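Local coordinates for outer surface protein (Bacillus cereus ATCC 14579, PDB 1X7F), which probably acts as a 6-phospho-N-acetylmuramidase, hydrolysing phosphorylated muramyl sugars released in cell-wall recycling, at residues L270-A280 with I360-L371. Numbering follows the deposited sequence.
Sequences LQLKVHFVDEA and IVGTIAEEELFL
The carboxylate of E368 takes over as strand partner where the chain of 360-371 leaves the sheet: its OE1 accepts the backbone N-H of K273 at 2.9 Å, with an angle of 165° at the hydrogen. The N-H comes in on the syn side but well out of the carboxylate plane. With CG anti to the carbonyl carbon (chi1 -69°) and the chain extended beyond it, the acid reaches back from the 3-10 segment 366-371 to the backbone of 270-276. Its other oxygen, OE2, makes a salt bridge to K236, whose NZ also holds the carbonyl of Q271, so this corner is tied to helix 231-240 of the N-terminal part of the chain. One step on, A365 N donates to K273 O at 2.8 Å, and then the antiparallel pairing proper begins: H275 and T363 form a hydrogen-bonded pair, flanked by the non-hydrogen-bonded pairs V274–I364 and F276–G362. These are central strands of the mixed sheet in the C-terminal domain, with 380-384 on the far side of 270-276 and 330-334 beyond 358-364. V361 and G362 together face V331 in a classic beta bulge. At the F276–G362 pair, where G362 has no side chain, the backbones come within 3.9 Å between F276 CA and G362 CA. Beside it V361 O accepts the N-H of V277 at 3.0 Å and also lies in the plane of the F276 ring at its edge, 3.4 Å from CD2, while V361 CG1 packs 3.6 Å from F276 CE2, the two side chains running the same way toward helix 282-289. On the opposite face of the sheet, a water bridges H275 O and T363 OG1. At the other end L272 and L371 lie alongside one another, running opposite ways, with L272 CD2 3.9 Å from L371 CB.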
loop_
_atom_site.group_PDB
_atom_site.type_symbol
_atom_site.label_atom_id
_atom_site.label_comp_id
_atom_site.label_asym_id
_atom_site.label_seq_id
_atom_site.Cartn_x
_atom_site.Cartn_y
_atom_site.Cartn_z
ATOM N N LEU A 270 -10.086 0.241 4.174
ATOM C CA LEU A 270 -9.436 -0.692 5.077
ATOM C C LEU A 270 -10.246 -1.971 5.284
ATOM O O LEU A 270 -11.437 -1.912 5.601
ATOM C CB LEU A 270 -9.184 -0.018 6.415
ATOM C CG LEU A 270 -8.339 -0.777 7.447
ATOM C CD1 LEU A 270 -6.927 -1.079 6.919
ATOM C CD2 LEU A 270 -8.273 0.072 8.693
ATOM N N GLN A 271 -9.591 -3.117 5.086
ATOM C CA GLN A 271 -10.200 -4.433 5.266
ATOM C C GLN A 271 -9.351 -5.206 6.267
ATOM O O GLN A 271 -8.168 -5.447 6.030
ATOM C CB GLN A 271 -10.277 -5.216 3.953
ATOM C CG GLN A 271 -10.956 -4.509 2.788
ATOM C CD GLN A 271 -10.844 -5.296 1.494
ATOM O OE1 GLN A 271 -9.746 -5.421 0.921
ATOM N NE2 GLN A 271 -11.978 -5.823 1.017
ATOM N N LEU A 272 -9.955 -5.580 7.386
ATOM C CA LEU A 272 -9.235 -6.239 8.469
ATOM C C LEU A 272 -9.572 -7.711 8.431
ATOM O O LEU A 272 -10.751 -8.082 8.543
ATOM C CB LEU A 272 -9.633 -5.640 9.823
ATOM C CG LEU A 272 -9.360 -4.131 9.981
ATOM C CD1 LEU A 272 -10.048 -3.593 11.246
ATOM C CD2 LEU A 272 -7.835 -3.812 9.999
ATOM N N LYS A 273 -8.546 -8.545 8.249
ATOM C CA LYS A 273 -8.730 -9.996 8.284
ATOM C C LYS A 273 -9.131 -10.464 9.697
ATOM O O LYS A 273 -8.415 -10.215 10.682
ATOM C CB LYS A 273 -7.476 -10.712 7.789
ATOM C CG LYS A 273 -7.614 -12.216 7.774
ATOM C CD LYS A 273 -6.766 -12.857 6.705
ATOM C CE LYS A 273 -7.032 -14.357 6.656
ATOM N NZ LYS A 273 -6.021 -15.091 5.846
ATOM N N VAL A 274 -10.286 -11.121 9.775
ATOM C CA VAL A 274 -10.836 -11.649 11.028
ATOM C C VAL A 274 -10.846 -13.193 10.980
ATOM O O VAL A 274 -11.119 -13.802 9.932
ATOM C CB VAL A 274 -12.275 -11.083 11.319
ATOM C CG1 VAL A 274 -13.285 -11.518 10.234
ATOM C CG2 VAL A 274 -12.794 -11.500 12.709
ATOM N N HIS A 275 -10.512 -13.802 12.114
ATOM C CA HIS A 275 -10.676 -15.228 12.332
ATOM C C HIS A 275 -11.724 -15.414 13.426
ATOM O O HIS A 275 -11.569 -14.909 14.535
ATOM C CB HIS A 275 -9.358 -15.878 12.773
ATOM C CG HIS A 275 -8.233 -15.709 11.796
ATOM N ND1 HIS A 275 -8.006 -16.589 10.759
ATOM C CD2 HIS A 275 -7.263 -14.765 11.705
ATOM C CE1 HIS A 275 -6.953 -16.191 10.065
ATOM N NE2 HIS A 275 -6.480 -15.090 10.623
ATOM N N PHE A 276 -12.784 -16.144 13.111
ATOM C CA PHE A 276 -13.836 -16.422 14.073
ATOM C C PHE A 276 -13.498 -17.504 15.088
ATOM O O PHE A 276 -12.798 -18.459 14.767
ATOM C CB PHE A 276 -15.132 -16.770 13.337
ATOM C CG PHE A 276 -15.708 -15.616 12.597
ATOM C CD1 PHE A 276 -15.692 -15.591 11.196
ATOM C CD2 PHE A 276 -16.229 -14.526 13.293
ATOM C CE1 PHE A 276 -16.212 -14.496 10.503
ATOM C CE2 PHE A 276 -16.743 -13.436 12.614
ATOM C CZ PHE A 276 -16.738 -13.417 11.218
ATOM N N VAL A 277 -14.007 -17.350 16.314
ATOM C CA VAL A 277 -13.970 -18.452 17.286
ATOM C C VAL A 277 -15.013 -19.504 16.900
ATOM O O VAL A 277 -15.998 -19.179 16.223
ATOM C CB VAL A 277 -14.197 -17.979 18.759
ATOM C CG1 VAL A 277 -13.185 -16.912 19.147
ATOM C CG2 VAL A 277 -15.654 -17.496 18.997
ATOM N N ASP A 278 -14.798 -20.747 17.325
ATOM C CA ASP A 278 -15.731 -21.852 17.053
ATOM C C ASP A 278 -17.177 -21.565 17.477
ATOM O O ASP A 278 -18.130 -22.023 16.842
ATOM C CB ASP A 278 -15.256 -23.138 17.745
ATOM C CG ASP A 278 -13.975 -23.704 17.134
ATOM O OD1 ASP A 278 -13.613 -23.326 15.991
ATOM O OD2 ASP A 278 -13.264 -24.547 17.734
ATOM N N GLU A 279 -17.323 -20.794 18.546
ATOM C CA GLU A 279 -18.618 -20.525 19.154
ATOM C C GLU A 279 -19.425 -19.407 18.468
ATOM O O GLU A 279 -20.594 -19.202 18.815
ATOM C CB GLU A 279 -18.432 -20.205 20.645
ATOM C CG GLU A 279 -17.778 -21.333 21.459
ATOM C CD GLU A 279 -16.285 -21.524 21.157
ATOM O OE1 GLU A 279 -15.559 -20.516 20.959
ATOM O OE2 GLU A 279 -15.837 -22.694 21.115
ATOM N N ALA A 280 -18.822 -18.718 17.494
ATOM C CA ALA A 280 -19.467 -17.582 16.819
ATOM C C ALA A 280 -20.750 -18.008 16.109
ATOM O O ALA A 280 -20.744 -18.965 15.323
ATOM C CB ALA A 280 -18.498 -16.896 15.841
ATOM N N ILE A 360 -17.152 -12.951 22.896
ATOM C CA ILE A 360 -16.043 -12.845 21.919
ATOM C C ILE A 360 -16.438 -13.548 20.620
ATOM O O ILE A 360 -16.917 -14.679 20.643
ATOM C CB ILE A 360 -14.657 -13.383 22.441
ATOM C CG1 ILE A 360 -13.616 -13.265 21.304
ATOM C CG2 ILE A 360 -14.771 -14.843 22.960
ATOM C CD1 ILE A 360 -12.196 -13.622 21.679
ATOM N N VAL A 361 -16.219 -12.875 19.495
ATOM C CA VAL A 361 -16.694 -13.353 18.190
ATOM C C VAL A 361 -15.532 -13.870 17.342
ATOM O O VAL A 361 -15.650 -14.893 16.671
ATOM C CB VAL A 361 -17.508 -12.239 17.465
ATOM C CG1 VAL A 361 -17.753 -12.569 16.010
ATOM C CG2 VAL A 361 -18.852 -12.035 18.170
ATOM N N GLY A 362 -14.400 -13.166 17.401
ATOM C CA GLY A 362 -13.217 -13.533 16.659
ATOM C C GLY A 362 -12.038 -12.655 17.000
ATOM O O GLY A 362 -12.060 -11.916 17.986
ATOM N N THR A 363 -10.980 -12.763 16.197
ATOM C CA THR A 363 -9.789 -11.948 16.390
ATOM C C THR A 363 -9.290 -11.467 15.037
ATOM O O THR A 363 -9.325 -12.209 14.055
ATOM C CB THR A 363 -8.637 -12.725 17.074
ATOM O OG1 THR A 363 -8.408 -13.966 16.389
ATOM C CG2 THR A 363 -8.959 -13.119 18.518
ATOM N N ILE A 364 -8.837 -10.219 14.998
ATOM C CA ILE A 364 -8.126 -9.703 13.840
ATOM C C ILE A 364 -6.774 -10.415 13.770
ATOM O O ILE A 364 -6.126 -10.620 14.793
ATOM C CB ILE A 364 -7.932 -8.161 13.958
ATOM C CG1 ILE A 364 -9.281 -7.421 14.118
ATOM C CG2 ILE A 364 -7.035 -7.611 12.797
ATOM C CD1 ILE A 364 -10.391 -7.844 13.144
ATOM N N ALA A 365 -6.370 -10.794 12.562
ATOM C CA ALA A 365 -5.099 -11.458 12.326
ATOM C C ALA A 365 -3.972 -10.684 13.012
ATOM O O ALA A 365 -3.925 -9.452 12.940
ATOM C CB ALA A 365 -4.837 -11.602 10.809
ATOM N N GLU A 366 -3.084 -11.422 13.677
ATOM C CA GLU A 366 -2.034 -10.853 14.523
ATOM C C GLU A 366 -1.112 -9.893 13.760
ATOM O O GLU A 366 -0.725 -8.861 14.296
ATOM C CB GLU A 366 -1.206 -11.987 15.160
ATOM C CG GLU A 366 -0.345 -11.567 16.353
ATOM C CD GLU A 366 0.704 -12.622 16.736
ATOM O OE1 GLU A 366 1.611 -12.308 17.554
ATOM O OE2 GLU A 366 0.643 -13.769 16.208
ATOM N N GLU A 367 -0.767 -10.242 12.523
ATOM C CA GLU A 367 0.094 -9.401 11.694
ATOM C C GLU A 367 -0.566 -8.065 11.328
ATOM O O GLU A 367 0.116 -7.115 10.960
ATOM C CB GLU A 367 0.561 -10.157 10.439
ATOM C CG GLU A 367 -0.546 -10.554 9.471
ATOM C CD GLU A 367 -1.240 -11.859 9.817
ATOM O OE1 GLU A 367 -1.043 -12.399 10.929
ATOM O OE2 GLU A 367 -2.007 -12.342 8.959
ATOM N N GLU A 368 -1.888 -8.001 11.457
ATOM C CA GLU A 368 -2.663 -6.804 11.060
ATOM C C GLU A 368 -3.121 -5.914 12.219
ATOM O O GLU A 368 -3.837 -4.943 11.999
ATOM C CB GLU A 368 -3.890 -7.191 10.211
ATOM C CG GLU A 368 -3.565 -7.738 8.815
ATOM C CD GLU A 368 -4.786 -7.856 7.912
ATOM O OE1 GLU A 368 -5.878 -7.350 8.274
ATOM O OE2 GLU A 368 -4.668 -8.467 6.821
ATOM N N LEU A 369 -2.705 -6.221 13.445
ATOM C CA LEU A 369 -3.191 -5.462 14.598
ATOM C C LEU A 369 -2.775 -3.993 14.526
ATOM O O LEU A 369 -3.525 -3.120 14.948
ATOM C CB LEU A 369 -2.746 -6.089 15.944
ATOM C CG LEU A 369 -3.258 -7.490 16.313
ATOM C CD1 LEU A 369 -2.807 -7.871 17.706
ATOM C CD2 LEU A 369 -4.773 -7.620 16.201
ATOM N N PHE A 370 -1.578 -3.721 14.008
ATOM C CA PHE A 370 -1.124 -2.336 13.882
ATOM C C PHE A 370 -2.076 -1.510 12.975
ATOM O O PHE A 370 -2.140 -0.288 13.078
ATOM C CB PHE A 370 0.314 -2.299 13.355
ATOM C CG PHE A 370 0.423 -2.600 11.895
ATOM C CD1 PHE A 370 0.448 -1.565 10.964
ATOM C CD2 PHE A 370 0.479 -3.918 11.440
ATOM C CE1 PHE A 370 0.532 -1.839 9.613
ATOM C CE2 PHE A 370 0.565 -4.190 10.094
ATOM C CZ PHE A 370 0.593 -3.156 9.173
ATOM N N LEU A 371 -2.806 -2.188 12.096
ATOM C CA LEU A 371 -3.724 -1.530 11.176
ATOM C C LEU A 371 -4.909 -0.865 11.883
ATOM O O LEU A 371 -5.468 0.095 11.368
ATOM C CB LEU A 371 -4.201 -2.497 10.091
ATOM C CG LEU A 371 -3.228 -2.821 8.955
ATOM C CD1 LEU A 371 -3.870 -3.803 7.983
ATOM C CD2 LEU A 371 -2.711 -1.563 8.212
HETATM O O HOH W 1 -10.152 -15.978 16.806
#